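Local coordinates for protein PT26-6P (Thermococcus sp., PDB 2WB7) that is of unknown function but is encoded by a euryarchaeal mobile genetic element and is built from three domains with novel folds, at residues Leu311-Gly316 with Gly349-His354; Met380-Ser385 with Leu503-Ile508; Gly236-Lys241 with Ser273-Leu278. All blocks are in the same frame, centred on the assembly; numbering follows the deposited sequence.

Contact 1 of 3, residues Leu311-Gly316 with Gly349-His354; sequences LRVIEG and GTLDYH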
loop_
_atom_site.group_PDB
_atom_site.type_symbol
_atom_site.label_atom_id
_atom_site.label_comp_id
_atom_site.label_asym_id
_atom_site.label_seq_id
_atom_site.Cartn_x
_atom_site.Cartn_y
_atom_site.Cartn_z
ATOM N N LEU A 311 -13.723 -6.262 9.679
ATOM C CA LEU A 311 -13.605 -6.288 11.111
ATOM C C LEU A 311 -14.663 -5.367 11.714
ATOM O O LEU A 311 -14.714 -4.159 11.406
ATOM C CB LEU A 311 -12.211 -5.843 11.521
ATOM C CG LEU A 311 -11.058 -6.710 11.014
ATOM C CD1 LEU A 311 -9.715 -6.119 11.406
ATOM C CD2 LEU A 311 -11.179 -8.113 11.557
ATOM N N ARG A 312 -15.525 -5.931 12.555
ATOM C CA ARG A 312 -16.493 -5.095 13.252
ATOM C C ARG A 312 -15.739 -4.343 14.313
ATOM O O ARG A 312 -14.957 -4.930 15.053
ATOM C CB ARG A 312 -17.595 -5.926 13.898
ATOM C CG ARG A 312 -18.584 -5.103 14.699
ATOM C CD ARG A 312 -19.851 -5.907 15.016
ATOM N NE ARG A 312 -19.517 -7.292 15.330
ATOM C CZ ARG A 312 -19.659 -8.307 14.479
ATOM N NH1 ARG A 312 -20.144 -8.103 13.264
ATOM N NH2 ARG A 312 -19.319 -9.535 14.846
ATOM N N VAL A 313 -15.931 -3.036 14.354
ATOM C CA VAL A 313 -15.385 -2.239 15.430
ATOM C C VAL A 313 -16.492 -2.002 16.439
ATOM O O VAL A 313 -17.555 -1.455 16.111
ATOM C CB VAL A 313 -14.848 -0.885 14.935
ATOM C CG1 VAL A 313 -14.440 -0.036 16.100
ATOM C CG2 VAL A 313 -13.678 -1.093 14.022
ATOM N N ILE A 314 -16.243 -2.422 17.669
ATOM C CA ILE A 314 -17.186 -2.190 18.749
ATOM C C ILE A 314 -16.966 -0.808 19.359
ATOM O O ILE A 314 -15.834 -0.336 19.420
ATOM C CB ILE A 314 -16.991 -3.219 19.832
ATOM C CG1 ILE A 314 -17.277 -4.609 19.264
ATOM C CG2 ILE A 314 -17.893 -2.901 21.008
ATOM C CD1 ILE A 314 -18.716 -4.784 18.844
ATOM N N GLU A 315 -18.034 -0.151 19.803
ATOM C CA GLU A 315 -17.869 1.111 20.531
ATOM C C GLU A 315 -16.846 0.958 21.651
ATOM O O GLU A 315 -16.914 0.015 22.439
ATOM C CB GLU A 315 -19.193 1.576 21.102
ATOM C CG GLU A 315 -20.095 2.115 20.039
ATOM C CD GLU A 315 -21.544 2.220 20.479
ATOM O OE1 GLU A 315 -21.847 1.924 21.668
ATOM O OE2 GLU A 315 -22.377 2.598 19.618
ATOM N N GLY A 316 -15.904 1.890 21.729
ATOM C CA GLY A 316 -14.797 1.770 22.671
ATOM C C GLY A 316 -13.515 1.470 21.923
ATOM O O GLY A 316 -12.447 1.953 22.287
ATOM N N GLY A 349 -23.976 -1.526 20.107
ATOM C CA GLY A 349 -22.556 -1.521 20.457
ATOM C C GLY A 349 -21.673 -1.447 19.225
ATOM O O GLY A 349 -20.546 -0.949 19.283
ATOM N N THR A 350 -22.193 -1.933 18.099
ATOM C CA THR A 350 -21.490 -1.843 16.832
ATOM C C THR A 350 -21.250 -0.388 16.440
ATOM O O THR A 350 -22.189 0.407 16.377
ATOM C CB THR A 350 -22.286 -2.561 15.730
ATOM O OG1 THR A 350 -22.361 -3.963 16.038
ATOM C CG2 THR A 350 -21.635 -2.361 14.373
ATOM N N LEU A 351 -19.994 -0.037 16.182
ATOM C CA LEU A 351 -19.657 1.315 15.729
ATOM C C LEU A 351 -19.554 1.402 14.205
ATOM O O LEU A 351 -20.197 2.238 13.571
ATOM C CB LEU A 351 -18.328 1.768 16.334
ATOM C CG LEU A 351 -17.903 3.187 15.926
ATOM C CD1 LEU A 351 -18.790 4.219 16.597
ATOM C CD2 LEU A 351 -16.455 3.470 16.241
ATOM N N ASP A 352 -18.715 0.545 13.627
ATOM C CA ASP A 352 -18.539 0.489 12.190
ATOM C C ASP A 352 -17.727 -0.746 11.848
ATOM O O ASP A 352 -17.455 -1.564 12.720
ATOM C CB ASP A 352 -17.829 1.745 11.691
ATOM C CG ASP A 352 -16.390 1.878 12.222
ATOM O OD1 ASP A 352 -15.997 3.000 12.605
ATOM O OD2 ASP A 352 -15.638 0.878 12.239
ATOM N N TYR A 353 -17.343 -0.875 10.583
ATOM C CA TYR A 353 -16.508 -1.975 10.138
ATOM C C TYR A 353 -15.310 -1.460 9.330
ATOM O O TYR A 353 -15.386 -0.415 8.683
ATOM C CB TYR A 353 -17.307 -2.913 9.241
ATOM C CG TYR A 353 -18.339 -3.770 9.923
ATOM C CD1 TYR A 353 -19.520 -3.225 10.410
ATOM C CD2 TYR A 353 -18.156 -5.134 10.030
ATOM C CE1 TYR A 353 -20.475 -4.026 11.013
ATOM C CE2 TYR A 353 -19.094 -5.935 10.626
ATOM C CZ TYR A 353 -20.248 -5.377 11.121
ATOM O OH TYR A 353 -21.169 -6.195 11.710
ATOM N N HIS A 354 -14.215 -2.217 9.366
ATOM C CA HIS A 354 -13.045 -1.967 8.540
ATOM C C HIS A 354 -12.829 -3.176 7.635
ATOM O O HIS A 354 -13.194 -4.308 7.985
ATOM C CB HIS A 354 -11.807 -1.781 9.414
ATOM C CG HIS A 354 -11.737 -0.458 10.110
ATOM N ND1 HIS A 354 -10.628 0.364 10.039
ATOM C CD2 HIS A 354 -12.634 0.183 10.898
ATOM C CE1 HIS A 354 -10.848 1.460 10.745
ATOM N NE2 HIS A 354 -12.054 1.373 11.282
#
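The Y353 ring has R312 over one face: CA lies 4.0 Å from the ring centroid, a CH-pi contact offset toward the rim, and CB approaches CE2 at 3.6 Å. At the edge of the R312 guanidinium, NH1 donates a hydrogen bond to Y353 OH at 2.7 Å, with the oxygen almost in the guanidinium plane and that plane nearly upright to the ring (83°). The arginine chain starts with CG anti to its backbone N (chi1 177°) and bends at chi3 (39°), which brings NH1 back to the ring's hydroxyl. The same hydroxyl is tied to the carbonyl of T345. On the other sheet face, the H354 ring has D352 OD2 at its edge, and V313 CG2 comes obliquely to H354 CD2 at 3.5 Å.

The strands are antiparallel, with R312 and Y353 a non-hydrogen-bonded pair. A classic beta bulge sets L351 and D352 together opposite V313: V313 O takes L351 N at 2.8 Å and D352 N only weakly, at 3.4 Å. Beyond it, E315 N bonds G349 O at 2.7 Å. A leucine in place of Y353 would probably leave R312 NH1 and the T345 carbonyl without their shared hydroxyl, and the arginine freer to swing. On the opposite face, H354 bonds both D502 and E378, with D352 also close to D502, so this acidic setting would probably favour a protonated imidazole.

Contact 2 of 3, residues Met380-Ser385 with Leu503-Ile508; sequences MISVLS and LEQAKI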
loop_
_atom_site.group_PDB
_atom_site.type_symbol
_atom_site.label_atom_id
_atom_site.label_comp_id
_atom_site.label_asym_id
_atom_site.label_seq_id
_atom_site.Cartn_x
_atom_site.Cartn_y
_atom_site.Cartn_z
HETATM N N MSE A 380 -9.650 2.103 1.992
HETATM C CA MSE A 380 -9.987 3.274 2.787
HETATM C C MSE A 380 -11.486 3.538 2.730
HETATM O O MSE A 380 -11.937 4.573 2.240
HETATM C CB MSE A 380 -9.182 4.464 2.290
HETATM C CG MSE A 380 -7.686 4.294 2.507
HETATM SE SE MSE A 380 -7.299 4.351 4.384
HETATM C CE MSE A 380 -7.260 6.272 4.415
ATOM N N ILE A 381 -12.265 2.568 3.196
ATOM C CA ILE A 381 -13.708 2.676 3.127
ATOM C C ILE A 381 -14.206 3.365 4.381
ATOM O O ILE A 381 -13.434 3.671 5.289
ATOM C CB ILE A 381 -14.399 1.293 2.977
ATOM C CG1 ILE A 381 -13.988 0.332 4.101
ATOM C CG2 ILE A 381 -14.082 0.674 1.641
ATOM C CD1 ILE A 381 -15.052 0.137 5.210
ATOM N N SER A 382 -15.496 3.634 4.421
ATOM C CA SER A 382 -16.116 4.076 5.652
ATOM C C SER A 382 -17.527 3.509 5.690
ATOM O O SER A 382 -18.238 3.523 4.677
ATOM C CB SER A 382 -16.174 5.589 5.713
ATOM O OG SER A 382 -16.993 5.987 6.798
ATOM N N VAL A 383 -17.923 2.988 6.842
ATOM C CA VAL A 383 -19.271 2.476 6.970
ATOM C C VAL A 383 -20.122 3.508 7.672
ATOM O O VAL A 383 -19.829 3.887 8.790
ATOM C CB VAL A 383 -19.304 1.176 7.724
ATOM C CG1 VAL A 383 -20.733 0.726 7.859
ATOM C CG2 VAL A 383 -18.443 0.123 6.998
ATOM N N LEU A 384 -21.154 3.988 6.999
ATOM C CA LEU A 384 -22.009 5.044 7.547
ATOM C C LEU A 384 -23.191 4.465 8.309
ATOM O O LEU A 384 -23.593 3.316 8.081
ATOM C CB LEU A 384 -22.534 5.946 6.429
ATOM C CG LEU A 384 -21.472 6.611 5.563
ATOM C CD1 LEU A 384 -22.103 7.158 4.339
ATOM C CD2 LEU A 384 -20.783 7.707 6.324
ATOM N N SER A 385 -23.758 5.266 9.208
ATOM C CA SER A 385 -24.997 4.886 9.902
ATOM C C SER A 385 -26.171 5.657 9.300
ATOM O O SER A 385 -25.974 6.698 8.671
ATOM C CB SER A 385 -24.885 5.184 11.394
ATOM O OG SER A 385 -24.871 6.583 11.619
ATOM N N LEU A 503 -10.751 6.963 15.379
ATOM C CA LEU A 503 -10.398 8.260 14.839
ATOM C C LEU A 503 -9.916 8.167 13.390
ATOM O O LEU A 503 -10.027 9.132 12.622
ATOM C CB LEU A 503 -9.345 8.905 15.730
ATOM C CG LEU A 503 -8.807 10.255 15.280
ATOM C CD1 LEU A 503 -9.934 11.279 14.922
ATOM C CD2 LEU A 503 -7.851 10.785 16.370
ATOM N N GLU A 504 -9.383 7.011 13.005
ATOM C CA GLU A 504 -8.913 6.842 11.634
ATOM C C GLU A 504 -10.077 6.959 10.679
ATOM O O GLU A 504 -10.060 7.790 9.776
ATOM C CB GLU A 504 -8.229 5.500 11.435
ATOM C CG GLU A 504 -7.064 5.234 12.394
ATOM C CD GLU A 504 -7.473 4.440 13.661
ATOM O OE1 GLU A 504 -8.696 4.340 13.959
ATOM O OE2 GLU A 504 -6.559 3.925 14.365
ATOM N N GLN A 505 -11.094 6.117 10.865
ATOM C CA GLN A 505 -12.257 6.171 9.981
ATOM C C GLN A 505 -12.988 7.521 10.080
ATOM O O GLN A 505 -13.576 7.996 9.104
ATOM C CB GLN A 505 -13.204 4.990 10.205
ATOM C CG GLN A 505 -14.218 4.839 9.075
ATOM C CD GLN A 505 -14.917 3.497 9.066
ATOM O OE1 GLN A 505 -14.308 2.451 8.788
ATOM N NE2 GLN A 505 -16.217 3.516 9.351
ATOM N N ALA A 506 -12.910 8.140 11.258
ATOM C CA ALA A 506 -13.438 9.477 11.486
ATOM C C ALA A 506 -12.802 10.488 10.543
ATOM O O ALA A 506 -13.463 11.405 10.059
ATOM C CB ALA A 506 -13.202 9.879 12.908
ATOM N N LYS A 507 -11.511 10.337 10.292
ATOM C CA LYS A 507 -10.810 11.308 9.464
ATOM C C LYS A 507 -11.203 11.171 8.003
ATOM O O LYS A 507 -11.197 12.135 7.237
ATOM C CB LYS A 507 -9.301 11.174 9.639
ATOM C CG LYS A 507 -8.805 11.572 11.017
ATOM C CD LYS A 507 -7.298 11.320 11.140
ATOM C CE LYS A 507 -6.625 12.395 11.993
ATOM N NZ LYS A 507 -5.154 12.158 12.097
ATOM N N ILE A 508 -11.559 9.962 7.614
ATOM C CA ILE A 508 -12.077 9.768 6.270
ATOM C C ILE A 508 -13.429 10.486 6.111
ATOM O O ILE A 508 -13.625 11.312 5.197
ATOM C CB ILE A 508 -12.227 8.282 5.935
ATOM C CG1 ILE A 508 -10.841 7.631 5.779
ATOM C CG2 ILE A 508 -13.042 8.134 4.685
ATOM C CD1 ILE A 508 -10.824 6.136 5.948
#
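I508 points toward segment 380-385 and meets it with each of its branches. Its first torsion (chi1 -70°) sets CG1 anti to the carbonyl carbon and CG2 anti to the backbone N, which sends the two arms to different residues. CD1, at the end of the longer arm, lies 3.9 Å from CE of M380, a selenomethionine whose chain bends at chi2 and chi3 to bring its methyl back to the helix; the two side chains cross obliquely. CD1 also lies 3.7 Å from I381 O. The shorter arm, CG2, faces S382 CB at 4.2 Å.

One turn earlier Q505 reaches across to S382, with Q505 CG 4.0 Å from S382 CB and Q505 CD 3.7 Å from S382 CA. Its amide thus ends beside the backbone between I381 and V383. The S382 hydroxyl is hydrogen-bonded to D509, the next helix residue after I508, which adds a tie to a seam that is part apolar, at I508, and part polar, at Q505 and S382.

The contact joins the segment following strand 370-379 to the start of helix 503-523. Q505 also touches D352 and H354 of strand 350-364, while K497 of helix 471-499 bonds the V383 carbonyl and L384 packs on Y490 and N493 of that helix.

Contact 3 of 3, residues Gly236-Lys241 with Ser273-Leu278; sequences GSLPIK and SPVHVL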
loop_
_atom_site.group_PDB
_atom_site.type_symbol
_atom_site.label_atom_id
_atom_site.label_comp_id
_atom_site.label_asym_id
_atom_site.label_seq_id
_atom_site.Cartn_x
_atom_site.Cartn_y
_atom_site.Cartn_z
ATOM N N GLY A 236 -13.867 6.472 1.644
ATOM C CA GLY A 236 -15.145 6.485 2.325
ATOM C C GLY A 236 -16.299 5.888 1.538
ATOM O O GLY A 236 -16.160 4.875 0.868
ATOM N N SER A 237 -17.460 6.518 1.634
ATOM C CA SER A 237 -18.667 5.942 1.091
ATOM C C SER A 237 -19.507 7.038 0.497
ATOM O O SER A 237 -19.516 8.156 1.005
ATOM C CB SER A 237 -19.457 5.280 2.210
ATOM O OG SER A 237 -20.716 4.832 1.770
ATOM N N LEU A 238 -20.207 6.740 -0.587
ATOM C CA LEU A 238 -21.211 7.667 -1.061
ATOM C C LEU A 238 -22.240 7.877 0.059
ATOM O O LEU A 238 -22.407 7.027 0.928
ATOM C CB LEU A 238 -21.879 7.106 -2.317
ATOM C CG LEU A 238 -21.097 7.275 -3.620
ATOM C CD1 LEU A 238 -21.731 6.440 -4.715
ATOM C CD2 LEU A 238 -20.981 8.760 -4.031
ATOM N N PRO A 239 -22.935 9.012 0.047
ATOM C CA PRO A 239 -24.004 9.231 1.006
ATOM C C PRO A 239 -25.057 8.120 0.989
ATOM O O PRO A 239 -25.276 7.493 -0.032
ATOM C CB PRO A 239 -24.612 10.557 0.533
ATOM C CG PRO A 239 -23.442 11.294 -0.065
ATOM C CD PRO A 239 -22.651 10.211 -0.760
ATOM N N ILE A 240 -25.720 7.891 2.118
ATOM C CA ILE A 240 -26.644 6.761 2.241
ATOM C C ILE A 240 -27.794 6.760 1.236
ATOM O O ILE A 240 -28.411 5.717 1.003
ATOM C CB ILE A 240 -27.230 6.623 3.677
ATOM C CG1 ILE A 240 -28.084 7.843 4.018
ATOM C CG2 ILE A 240 -26.116 6.404 4.675
ATOM C CD1 ILE A 240 -28.714 7.802 5.385
ATOM N N LYS A 241 -28.115 7.907 0.648
ATOM C CA LYS A 241 -29.215 7.911 -0.316
ATOM C C LYS A 241 -28.963 6.927 -1.456
ATOM O O LYS A 241 -29.901 6.462 -2.088
ATOM C CB LYS A 241 -29.516 9.307 -0.869
ATOM C CG LYS A 241 -28.499 9.833 -1.840
ATOM C CD LYS A 241 -29.174 10.450 -3.039
ATOM C CE LYS A 241 -28.522 9.957 -4.312
ATOM N NZ LYS A 241 -29.473 9.989 -5.448
ATOM N N SER A 273 -17.983 -1.911 -3.855
ATOM C CA SER A 273 -19.174 -1.085 -4.033
ATOM C C SER A 273 -18.883 0.269 -3.455
ATOM O O SER A 273 -18.097 0.381 -2.517
ATOM C CB SER A 273 -20.354 -1.658 -3.264
ATOM O OG SER A 273 -20.386 -3.060 -3.367
ATOM N N PRO A 274 -19.517 1.315 -3.992
ATOM C CA PRO A 274 -19.226 2.676 -3.493
ATOM C C PRO A 274 -20.042 3.129 -2.248
ATOM O O PRO A 274 -19.855 4.250 -1.755
ATOM C CB PRO A 274 -19.548 3.570 -4.708
ATOM C CG PRO A 274 -20.196 2.629 -5.775
ATOM C CD PRO A 274 -20.454 1.316 -5.128
ATOM N N VAL A 275 -20.942 2.269 -1.763
ATOM C CA VAL A 275 -21.795 2.598 -0.621
ATOM C C VAL A 275 -21.644 1.565 0.475
ATOM O O VAL A 275 -21.714 0.361 0.215
ATOM C CB VAL A 275 -23.261 2.580 -1.001
ATOM C CG1 VAL A 275 -24.014 3.477 -0.099
ATOM C CG2 VAL A 275 -23.422 3.042 -2.395
ATOM N N HIS A 276 -21.455 2.039 1.707
ATOM C CA HIS A 276 -21.235 1.167 2.861
ATOM C C HIS A 276 -22.029 1.693 4.033
ATOM O O HIS A 276 -21.669 2.698 4.628
ATOM C CB HIS A 276 -19.748 1.140 3.211
ATOM C CG HIS A 276 -18.874 0.742 2.061
ATOM N ND1 HIS A 276 -18.573 -0.573 1.775
ATOM C CD2 HIS A 276 -18.252 1.482 1.110
ATOM C CE1 HIS A 276 -17.792 -0.624 0.710
ATOM N NE2 HIS A 276 -17.581 0.609 0.288
ATOM N N VAL A 277 -23.131 1.024 4.347
ATOM C CA VAL A 277 -24.028 1.489 5.400
ATOM C C VAL A 277 -24.301 0.346 6.345
ATOM O O VAL A 277 -24.325 -0.805 5.921
ATOM C CB VAL A 277 -25.381 1.963 4.825
ATOM C CG1 VAL A 277 -26.168 2.686 5.892
ATOM C CG2 VAL A 277 -25.172 2.860 3.611
ATOM N N LEU A 278 -24.514 0.654 7.621
ATOM C CA LEU A 278 -24.871 -0.383 8.594
ATOM C C LEU A 278 -26.130 -1.125 8.149
ATOM O O LEU A 278 -27.026 -0.542 7.537
ATOM C CB LEU A 278 -25.070 0.197 9.999
ATOM C CG LEU A 278 -23.819 0.639 10.768
ATOM C CD1 LEU A 278 -24.167 1.178 12.146
ATOM C CD2 LEU A 278 -22.791 -0.498 10.873
#
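L238 leans over P274 and can be traced atom by atom. Its CB sits 3.5 Å from P274 O and 4.3 Å from V275 CG2, at the root of the contact. CG, held anti to the carbonyl carbon (chi1 -80°), moves out past the same oxygen toward the proline ring. CD1 then reaches P274 CB at 3.6 Å, the two side chains meeting at an oblique angle. Underneath, the backbone repeats the pairing: L238 N bonds P274 O at 2.8 Å, close to straight at the hydrogen (172°).

The neighbouring S237 works with its oxygen. OG accepts H276 N at 2.9 Å and donates to a lone pair of L238 O, in the plane of that carbonyl, so one hydroxyl joins both segments and also bonds within its own segment. S237 CB lies at the edge of the H276 ring, whose ND1 bonds to the hydroxyl of Y344. Farther along, I240 CG2 touches V277 CG2 at 3.8 Å, the two side chains meeting at about a right angle.

Neither segment holds a strand. Segment 273-278 connects strand 266-272 to strand 281-290, and segment 236-241 comes in ahead of strand 253-261. Helices of the helical domain cover L238 and P239: both pack on Y516 of helix 503-523, and P239 also on M486 and Y490 of helix 471-499.

All three contacts are largely buried, with an exposed edge in contact 1 at E315, and they cluster where the second immunoglobulin-like domain meets the helical domain. Contact 1 belongs to the sheet itself and relies on strand-to-strand backbone bonds. Contact 2 crosses between the domains and mixes the aliphatic packing of I508 with the polar side chains of Q505 and S382. Contact 3 joins two irregular segments through a serine hydroxyl, one backbone bond and aliphatic packing. Segment 380-385 binds the set together: L384 N probably bonds H276 O and M380 O probably accepts G236 N from contact 3, while V383 packs against Y353 of contact 1. L278 touches T350 and Y353, linking contacts 3 and 1 directly.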